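KmHsv2 (Kluyveromyces marxianus, PDB 3VU4) probably binds phosphoinositides on membranes as a seven-bladed beta-propeller of the PROPPIN family, the relatives of the autophagy protein Atg18. Local coordinates at residues F156-T164 with G188-I198; Q215-F223 with V231-D239. One frame throughout, in Å; residues are numbered along the deposited sequence.

Interaction 1 of 2, residues F156-T164 with G188-I198; sequences FNLGQIHIT and GVLIKAHTNPI. With SO4 (sulfate ion), chain E.
Gln160 lies across Leu190 and Lys192 at the edge of a propeller blade. Its CG stands anti to the backbone N (chi1 176°) and the chain runs on extended, which carries the amide over the outermost strand. CB passes 3.8 Å from the backbone O of Ile191 and CG comes nearer the same oxygen. CD packs 3.7 Å from Leu190 CD2, OE1 sits against Leu190 CG and CD1, and NE2 lies 3.6 Å from Lys192 CG, beside the aliphatic part of the lysine. His162 shares this face, with its CE1 3.7 Å from Leu190 CD1; its NE2 is hydrogen-bonded to Asn154.

Strands 161-164 and 189-191 run antiparallel, with paired bonds at Ile161/Ile191 and Ile163/Val189. The opposite face is apolar: Ile163 CD1 meets Ile191 CD1 at 3.6 Å, and Ile161 lies alongside Ile191.

Beyond the strands, the Asn157-Gln160 turn offers carbonyls to the loop. Gly159 O takes the N-H of His194 in its carbonyl plane, at 2.9 Å, and Leu158 O accepts from Ile198 N. Between these two ties, His194 ND1 and the backbone N atoms of Thr195 and Asn196 bind a sulfate, joined by Ser214 and Arg221. Donors converging in this way suit an anion, consistent with a pocket for a phosphoinositide phosphate, though the sulfate itself probably comes from the crystallisation liquor.

Interaction 2 of 2, residues Q215-F223 with V231-D239; sequences QDGTIIRVF and VREFRRGLD. With SO4 (sulfate ion), chain E.
Arg221 and Glu233 run alongside each other from neighbouring strands and are joined by a salt bridge in which Arg221 NE gives its hydrogen to Glu233 OE2 at 2.7 Å. The oxygen is in the guanidinium plane, but the nitrogen meets the carboxylate from above its plane, the two groups being turned 69° apart. Arg221 has CG beside its backbone N (chi1 -60°) and an extended chain to NE; at another edge of the guanidinium, NH1 hydrogen-bonds to sulfate O1 at 3.1 Å. Glu233 thus steadies, and probably helps to balance the charge of, an arginine that faces the anion.

Van der Waals contacts line both faces. Ile219 CG2 touches Glu233 CG and also lies over one face of the Arg221 guanidinium, while its CD1 meets the edge of the Arg235 guanidinium 3.7 Å from NH1. On the other face, Val222 CG2 makes an apolar contact 4.0 Å from Phe234 CE2, and Ile220 CG1 rests 3.9 Å from Arg236 CD; Phe267 of the next blade continues this layer.

Backbone bonds pair Ile220 with Phe234 in both directions, and Thr218 O takes Arg236 N at 2.8 Å. Val231 and Arg232 both face Val222, a classic beta bulge, and Val222 O accepts from both of their N-H groups.

Phe234-Arg235-Arg236-Gly237 is the FRRG motif of PROPPINs, at the end of a blade's outermost strand. A second sulfate near Arg235 fits the paired phosphoinositide sites of this family, which lie to either side of that motif.

How the interactions relate
From the N terminus, interaction 1 comes first: it closes an excursion of 23 residues, most of it unmodelled, between the two outer strands of one blade, then follows the chain out to strand 198-203, the innermost of the next. Interaction 2 opens only afterwards and closes a short hairpin of that next blade, so the two are in series and neither nest nor cross. They meet where Pro197 O probably accepts from Gln215 N and where Ile191 CG2 packs on Phe223 CE2. Both supply ligands to one sulfate, which therefore bridges the seam between neighbouring blades, while 231-239 leads on to the following blade.

Interaction 1 of 2, residues F156-T164 with G188-I198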
loop_
_atom_site.group_PDB
_atom_site.type_symbol
_atom_site.label_atom_id
_atom_site.label_comp_id
_atom_site.label_asym_id
_atom_site.label_seq_id
_atom_site.Cartn_x
_atom_site.Cartn_y
_atom_site.Cartn_z
ATOM N N PHE A 156 -6.048 22.451 2.829
ATOM C CA PHE A 156 -6.912 23.081 3.830
ATOM C C PHE A 156 -7.982 22.144 4.381
ATOM O O PHE A 156 -8.309 22.197 5.567
ATOM C CB PHE A 156 -7.571 24.340 3.249
ATOM C CG PHE A 156 -6.585 25.389 2.807
ATOM C CD1 PHE A 156 -5.888 25.247 1.609
ATOM C CD2 PHE A 156 -6.325 26.501 3.604
ATOM C CE1 PHE A 156 -4.939 26.199 1.206
ATOM C CE2 PHE A 156 -5.384 27.452 3.212
ATOM C CZ PHE A 156 -4.688 27.297 2.006
ATOM N N ASN A 157 -8.536 21.302 3.515
ATOM C CA ASN A 157 -9.564 20.343 3.915
ATOM C C ASN A 157 -8.888 18.994 3.915
ATOM O O ASN A 157 -8.719 18.390 2.855
ATOM C CB ASN A 157 -10.713 20.315 2.910
ATOM C CG ASN A 157 -11.856 19.421 3.363
ATOM O OD1 ASN A 157 -11.684 18.567 4.235
ATOM N ND2 ASN A 157 -13.027 19.609 2.765
ATOM N N LEU A 158 -8.505 18.525 5.100
ATOM C CA LEU A 158 -7.792 17.256 5.219
ATOM C C LEU A 158 -8.655 16.040 4.894
ATOM O O LEU A 158 -8.152 14.921 4.788
ATOM C CB LEU A 158 -7.164 17.135 6.615
ATOM C CG LEU A 158 -6.163 18.235 7.025
ATOM C CD1 LEU A 158 -5.617 17.931 8.402
ATOM C CD2 LEU A 158 -5.010 18.325 6.022
ATOM N N GLY A 159 -9.951 16.264 4.712
ATOM C CA GLY A 159 -10.836 15.165 4.368
ATOM C C GLY A 159 -11.122 15.123 2.872
ATOM O O GLY A 159 -11.937 14.316 2.410
ATOM N N GLN A 160 -10.441 15.981 2.114
ATOM C CA GLN A 160 -10.629 16.072 0.671
ATOM C C GLN A 160 -9.403 15.647 -0.133
ATOM O O GLN A 160 -8.288 16.024 0.203
ATOM C CB GLN A 160 -11.001 17.511 0.306
ATOM C CG GLN A 160 -11.122 17.760 -1.180
ATOM C CD GLN A 160 -11.410 19.210 -1.504
ATOM O OE1 GLN A 160 -10.710 19.824 -2.308
ATOM N NE2 GLN A 160 -12.441 19.764 -0.885
ATOM N N ILE A 161 -9.602 14.860 -1.190
ATOM C CA ILE A 161 -8.480 14.441 -2.022
ATOM C C ILE A 161 -8.610 14.901 -3.467
ATOM O O ILE A 161 -9.706 15.158 -3.960
ATOM C CB ILE A 161 -8.269 12.910 -2.027
ATOM C CG1 ILE A 161 -9.534 12.189 -2.492
ATOM C CG2 ILE A 161 -7.831 12.452 -0.666
ATOM C CD1 ILE A 161 -9.341 10.693 -2.661
ATOM N N HIS A 162 -7.465 15.007 -4.130
ATOM C CA HIS A 162 -7.377 15.434 -5.518
ATOM C C HIS A 162 -6.705 14.299 -6.284
ATOM O O HIS A 162 -5.698 13.758 -5.833
ATOM C CB HIS A 162 -6.512 16.698 -5.628
ATOM C CG HIS A 162 -7.071 17.884 -4.905
ATOM N ND1 HIS A 162 -7.842 18.843 -5.529
ATOM C CD2 HIS A 162 -6.999 18.251 -3.603
ATOM C CE1 HIS A 162 -8.220 19.748 -4.642
ATOM N NE2 HIS A 162 -7.723 19.412 -3.465
ATOM N N ILE A 163 -7.269 13.930 -7.432
ATOM C CA ILE A 163 -6.698 12.866 -8.256
ATOM C C ILE A 163 -6.214 13.505 -9.553
ATOM O O ILE A 163 -6.966 14.213 -10.225
ATOM C CB ILE A 163 -7.751 11.784 -8.607
ATOM C CG1 ILE A 163 -8.324 11.181 -7.326
ATOM C CG2 ILE A 163 -7.116 10.698 -9.489
ATOM C CD1 ILE A 163 -9.447 10.198 -7.574
ATOM N N THR A 164 -4.963 13.267 -9.910
ATOM C CA THR A 164 -4.448 13.855 -11.136
ATOM C C THR A 164 -3.582 12.887 -11.918
ATOM O O THR A 164 -2.829 12.108 -11.340
ATOM C CB THR A 164 -3.646 15.154 -10.845
ATOM O OG1 THR A 164 -3.120 15.669 -12.072
ATOM C CG2 THR A 164 -2.501 14.890 -9.890
ATOM N N GLY A 188 -8.212 16.794 -13.558
ATOM C CA GLY A 188 -8.131 16.711 -12.114
ATOM C C GLY A 188 -9.468 16.474 -11.445
ATOM O O GLY A 188 -10.377 17.298 -11.546
ATOM N N VAL A 189 -9.589 15.337 -10.764
ATOM C CA VAL A 189 -10.814 14.988 -10.056
ATOM C C VAL A 189 -10.641 15.341 -8.590
ATOM O O VAL A 189 -9.599 15.072 -7.991
ATOM C CB VAL A 189 -11.123 13.494 -10.177
ATOM C CG1 VAL A 189 -12.322 13.142 -9.313
ATOM C CG2 VAL A 189 -11.383 13.145 -11.631
ATOM N N LEU A 190 -11.678 15.930 -8.014
ATOM C CA LEU A 190 -11.649 16.357 -6.631
ATOM C C LEU A 190 -12.743 15.650 -5.843
ATOM O O LEU A 190 -13.906 15.686 -6.232
ATOM C CB LEU A 190 -11.841 17.869 -6.595
ATOM C CG LEU A 190 -11.943 18.634 -5.285
ATOM C CD1 LEU A 190 -11.771 20.120 -5.578
ATOM C CD2 LEU A 190 -13.289 18.347 -4.613
ATOM N N ILE A 191 -12.375 15.012 -4.732
ATOM C CA ILE A 191 -13.362 14.294 -3.934
ATOM C C ILE A 191 -13.367 14.651 -2.458
ATOM O O ILE A 191 -12.335 14.578 -1.786
ATOM C CB ILE A 191 -13.154 12.770 -4.007
ATOM C CG1 ILE A 191 -12.953 12.331 -5.449
ATOM C CG2 ILE A 191 -14.364 12.060 -3.417
ATOM C CD1 ILE A 191 -12.400 10.929 -5.581
ATOM N N LYS A 192 -14.531 15.032 -1.951
ATOM C CA LYS A 192 -14.664 15.335 -0.538
ATOM C C LYS A 192 -15.013 14.014 0.141
ATOM O O LYS A 192 -16.150 13.798 0.558
ATOM C CB LYS A 192 -15.775 16.341 -0.312
ATOM C CG LYS A 192 -15.454 17.721 -0.810
ATOM C CD LYS A 192 -16.470 18.691 -0.279
ATOM C CE LYS A 192 -16.107 20.116 -0.618
ATOM N NZ LYS A 192 -17.180 21.016 -0.096
ATOM N N ALA A 193 -14.010 13.142 0.238
ATOM C CA ALA A 193 -14.142 11.806 0.824
ATOM C C ALA A 193 -14.610 11.726 2.277
ATOM O O ALA A 193 -15.516 10.956 2.580
ATOM C CB ALA A 193 -12.826 11.046 0.670
ATOM N N HIS A 194 -14.003 12.497 3.175
ATOM C CA HIS A 194 -14.408 12.436 4.577
ATOM C C HIS A 194 -14.541 13.789 5.243
ATOM O O HIS A 194 -14.050 14.794 4.744
ATOM C CB HIS A 194 -13.412 11.606 5.378
ATOM C CG HIS A 194 -13.263 10.201 4.891
ATOM N ND1 HIS A 194 -13.886 9.131 5.499
ATOM C CD2 HIS A 194 -12.556 9.689 3.854
ATOM C CE1 HIS A 194 -13.567 8.020 4.856
ATOM N NE2 HIS A 194 -12.762 8.329 3.854
ATOM N N THR A 195 -15.212 13.788 6.385
ATOM C CA THR A 195 -15.412 14.981 7.184
ATOM C C THR A 195 -14.184 15.185 8.060
ATOM O O THR A 195 -13.738 16.306 8.285
ATOM C CB THR A 195 -16.625 14.824 8.098
ATOM O OG1 THR A 195 -17.805 14.724 7.295
ATOM C CG2 THR A 195 -16.743 16.007 9.045
ATOM N N ASN A 196 -13.641 14.090 8.563
ATOM C CA ASN A 196 -12.466 14.164 9.407
ATOM C C ASN A 196 -11.222 13.977 8.566
ATOM O O ASN A 196 -11.311 13.609 7.397
ATOM C CB ASN A 196 -12.547 13.100 10.491
ATOM C CG ASN A 196 -13.725 13.315 11.403
ATOM O OD1 ASN A 196 -13.880 14.387 11.997
ATOM N ND2 ASN A 196 -14.574 12.302 11.518
ATOM N N PRO A 197 -10.044 14.246 9.142
ATOM C CA PRO A 197 -8.803 14.088 8.382
ATOM C C PRO A 197 -8.633 12.674 7.844
ATOM O O PRO A 197 -8.906 11.699 8.546
ATOM C CB PRO A 197 -7.727 14.449 9.407
ATOM C CG PRO A 197 -8.399 15.477 10.237
ATOM C CD PRO A 197 -9.783 14.892 10.442
ATOM N N ILE A 198 -8.176 12.564 6.603
ATOM C CA ILE A 198 -7.954 11.266 5.995
ATOM C C ILE A 198 -6.760 10.540 6.616
ATOM O O ILE A 198 -5.681 11.117 6.822
ATOM C CB ILE A 198 -7.724 11.407 4.476
ATOM C CG1 ILE A 198 -9.077 11.568 3.770
ATOM C CG2 ILE A 198 -6.949 10.204 3.936
ATOM C CD1 ILE A 198 -8.963 11.866 2.301
HETATM S S SO4 E . -16.017 10.578 8.125
HETATM O O1 SO4 E . -16.473 11.050 6.803
HETATM O O2 SO4 E . -15.725 9.135 8.039
HETATM O O3 SO4 E . -14.792 11.291 8.535
HETATM O O4 SO4 E . -17.075 10.843 9.118
#

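Interaction 2 of 2, residues Q215-F223 with V231-D239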
loop_
_atom_site.group_PDB
_atom_site.type_symbol
_atom_site.label_atom_id
_atom_site.label_comp_id
_atom_site.label_asym_id
_atom_site.label_seq_id
_atom_site.Cartn_x
_atom_site.Cartn_y
_atom_site.Cartn_z
ATOM N N GLN A 215 -9.370 9.071 10.135
ATOM C CA GLN A 215 -8.783 8.810 11.451
ATOM C C GLN A 215 -9.897 8.408 12.405
ATOM O O GLN A 215 -10.873 9.157 12.578
ATOM C CB GLN A 215 -8.091 10.089 11.984
ATOM C CG GLN A 215 -7.017 10.790 11.077
ATOM C CD GLN A 215 -5.563 10.229 11.186
ATOM O OE1 GLN A 215 -5.218 9.482 12.122
ATOM N NE2 GLN A 215 -4.706 10.622 10.228
ATOM N N ASP A 216 -9.722 7.251 13.044
ATOM C CA ASP A 216 -10.718 6.712 13.966
ATOM C C ASP A 216 -12.081 6.802 13.269
ATOM O O ASP A 216 -13.040 7.324 13.824
ATOM C CB ASP A 216 -10.724 7.510 15.322
ATOM N N GLY A 217 -12.149 6.291 12.041
ATOM C CA GLY A 217 -13.386 6.347 11.282
ATOM C C GLY A 217 -14.090 5.005 11.173
ATOM O O GLY A 217 -13.480 3.950 10.967
ATOM N N THR A 218 -15.403 5.059 11.298
ATOM C CA THR A 218 -16.241 3.878 11.209
ATOM C C THR A 218 -16.504 3.493 9.744
ATOM O O THR A 218 -17.020 2.416 9.456
ATOM C CB THR A 218 -17.567 4.165 11.925
ATOM O OG1 THR A 218 -18.640 3.460 11.281
ATOM C CG2 THR A 218 -17.848 5.667 11.884
ATOM N N ILE A 219 -16.101 4.365 8.828
ATOM C CA ILE A 219 -16.354 4.156 7.414
ATOM C C ILE A 219 -15.166 4.148 6.477
ATOM O O ILE A 219 -14.255 4.963 6.605
ATOM C CB ILE A 219 -17.320 5.240 6.906
ATOM C CG1 ILE A 219 -18.607 5.233 7.729
ATOM C CG2 ILE A 219 -17.648 5.021 5.455
ATOM C CD1 ILE A 219 -19.542 6.411 7.424
ATOM N N ILE A 220 -15.187 3.195 5.547
ATOM C CA ILE A 220 -14.172 3.078 4.511
ATOM C C ILE A 220 -14.938 3.329 3.193
ATOM O O ILE A 220 -16.041 2.805 2.998
ATOM C CB ILE A 220 -13.534 1.676 4.487
ATOM C CG1 ILE A 220 -12.728 1.446 5.767
ATOM C CG2 ILE A 220 -12.619 1.539 3.273
ATOM C CD1 ILE A 220 -12.084 0.073 5.867
ATOM N N ARG A 221 -14.379 4.151 2.306
ATOM C CA ARG A 221 -15.044 4.467 1.046
ATOM C C ARG A 221 -14.222 4.151 -0.189
ATOM O O ARG A 221 -12.988 4.202 -0.168
ATOM C CB ARG A 221 -15.442 5.945 0.997
ATOM C CG ARG A 221 -16.385 6.361 2.106
ATOM C CD ARG A 221 -16.980 7.745 1.876
ATOM N NE ARG A 221 -18.068 7.997 2.816
ATOM C CZ ARG A 221 -17.971 8.750 3.912
ATOM N NH1 ARG A 221 -16.828 9.359 4.222
ATOM N NH2 ARG A 221 -19.009 8.859 4.730
ATOM N N VAL A 222 -14.920 3.822 -1.273
ATOM C CA VAL A 222 -14.255 3.518 -2.523
ATOM C C VAL A 222 -14.853 4.387 -3.609
ATOM O O VAL A 222 -16.075 4.416 -3.774
ATOM C CB VAL A 222 -14.432 2.047 -2.916
ATOM C CG1 VAL A 222 -13.601 1.753 -4.150
ATOM C CG2 VAL A 222 -14.024 1.141 -1.771
ATOM N N PHE A 223 -13.994 5.095 -4.342
ATOM C CA PHE A 223 -14.428 5.976 -5.423
ATOM C C PHE A 223 -13.761 5.600 -6.739
ATOM O O PHE A 223 -12.688 4.994 -6.743
ATOM C CB PHE A 223 -14.066 7.448 -5.143
ATOM C CG PHE A 223 -14.527 7.969 -3.800
ATOM C CD1 PHE A 223 -13.774 7.735 -2.645
ATOM C CD2 PHE A 223 -15.703 8.711 -3.693
ATOM C CE1 PHE A 223 -14.183 8.238 -1.404
ATOM C CE2 PHE A 223 -16.123 9.219 -2.454
ATOM C CZ PHE A 223 -15.361 8.982 -1.308
ATOM N N VAL A 231 -18.492 4.541 -5.169
ATOM C CA VAL A 231 -18.861 3.226 -5.658
ATOM C C VAL A 231 -19.192 2.227 -4.541
ATOM O O VAL A 231 -20.070 1.385 -4.701
ATOM C CB VAL A 231 -17.718 2.680 -6.526
ATOM C CG1 VAL A 231 -18.013 1.268 -6.961
ATOM C CG2 VAL A 231 -17.540 3.574 -7.731
ATOM N N ARG A 232 -18.484 2.316 -3.416
ATOM C CA ARG A 232 -18.711 1.415 -2.286
ATOM C C ARG A 232 -18.486 2.098 -0.940
ATOM O O ARG A 232 -17.731 3.070 -0.828
ATOM C CB ARG A 232 -17.766 0.219 -2.362
ATOM C CG ARG A 232 -17.917 -0.631 -3.585
ATOM C CD ARG A 232 -19.003 -1.665 -3.408
ATOM N NE ARG A 232 -19.124 -2.479 -4.609
ATOM C CZ ARG A 232 -20.166 -2.443 -5.431
ATOM N NH1 ARG A 232 -21.183 -1.632 -5.175
ATOM N NH2 ARG A 232 -20.186 -3.211 -6.504
ATOM N N GLU A 233 -19.143 1.569 0.082
ATOM C CA GLU A 233 -18.984 2.088 1.424
ATOM C C GLU A 233 -19.090 0.899 2.379
ATOM O O GLU A 233 -19.998 0.074 2.261
ATOM C CB GLU A 233 -20.042 3.156 1.752
ATOM C CG GLU A 233 -19.552 4.140 2.808
ATOM C CD GLU A 233 -20.512 5.294 3.101
ATOM O OE1 GLU A 233 -21.488 5.094 3.854
ATOM O OE2 GLU A 233 -20.287 6.407 2.581
ATOM N N PHE A 234 -18.131 0.804 3.299
ATOM C CA PHE A 234 -18.109 -0.275 4.277
ATOM C C PHE A 234 -18.068 0.292 5.691
ATOM O O PHE A 234 -17.475 1.339 5.928
ATOM C CB PHE A 234 -16.884 -1.152 4.050
ATOM C CG PHE A 234 -16.769 -1.682 2.658
ATOM C CD1 PHE A 234 -17.614 -2.688 2.211
ATOM C CD2 PHE A 234 -15.804 -1.180 1.791
ATOM C CE1 PHE A 234 -17.501 -3.192 0.915
ATOM C CE2 PHE A 234 -15.682 -1.675 0.492
ATOM C CZ PHE A 234 -16.533 -2.686 0.056
ATOM N N ARG A 235 -18.699 -0.400 6.629
ATOM C CA ARG A 235 -18.711 0.037 8.019
ATOM C C ARG A 235 -17.772 -0.891 8.757
ATOM O O ARG A 235 -17.840 -2.102 8.589
ATOM C CB ARG A 235 -20.114 -0.088 8.596
ATOM C CG ARG A 235 -21.178 0.503 7.695
ATOM C CD ARG A 235 -21.399 1.964 7.977
ATOM N NE ARG A 235 -22.475 2.135 8.947
ATOM C CZ ARG A 235 -22.836 3.304 9.465
ATOM N NH1 ARG A 235 -22.202 4.417 9.108
ATOM N NH2 ARG A 235 -23.839 3.357 10.334
ATOM N N ARG A 236 -16.880 -0.332 9.561
ATOM C CA ARG A 236 -15.944 -1.157 10.301
ATOM C C ARG A 236 -16.643 -1.676 11.542
ATOM O O ARG A 236 -16.277 -2.712 12.103
ATOM C CB ARG A 236 -14.705 -0.336 10.655
ATOM C CG ARG A 236 -13.787 -0.134 9.458
ATOM C CD ARG A 236 -12.810 1.029 9.605
ATOM N NE ARG A 236 -11.936 0.981 10.780
ATOM C CZ ARG A 236 -11.475 -0.122 11.366
ATOM N NH1 ARG A 236 -11.801 -1.333 10.917
ATOM N NH2 ARG A 236 -10.656 -0.006 12.397
ATOM N N GLY A 237 -17.677 -0.956 11.949
ATOM C CA GLY A 237 -18.431 -1.356 13.120
ATOM C C GLY A 237 -17.596 -1.711 14.343
ATOM O O GLY A 237 -16.997 -0.839 14.982
ATOM N N LEU A 238 -17.560 -3.004 14.655
ATOM C CA LEU A 238 -16.844 -3.538 15.814
ATOM C C LEU A 238 -15.392 -3.102 16.030
ATOM O O LEU A 238 -15.031 -2.641 17.125
ATOM C CB LEU A 238 -16.923 -5.072 15.793
ATOM C CG LEU A 238 -18.143 -5.690 16.488
ATOM C CD1 LEU A 238 -17.960 -5.585 18.001
ATOM C CD2 LEU A 238 -19.433 -4.989 16.042
ATOM N N ASP A 239 -14.557 -3.248 15.002
ATOM C CA ASP A 239 -13.155 -2.872 15.138
ATOM C C ASP A 239 -12.957 -1.352 15.216
ATOM O O ASP A 239 -13.072 -0.632 14.220
ATOM C CB ASP A 239 -12.330 -3.460 13.994
ATOM C CG ASP A 239 -10.873 -3.580 14.349
ATOM O OD1 ASP A 239 -10.559 -4.261 15.342
ATOM O OD2 ASP A 239 -10.041 -2.993 13.641
HETATM S S SO4 E . -16.017 10.578 8.125
HETATM O O1 SO4 E . -16.473 11.050 6.803
HETATM O O2 SO4 E . -15.725 9.135 8.039
HETATM O O3 SO4 E . -14.792 11.291 8.535
HETATM O O4 SO4 E . -17.075 10.843 9.118
#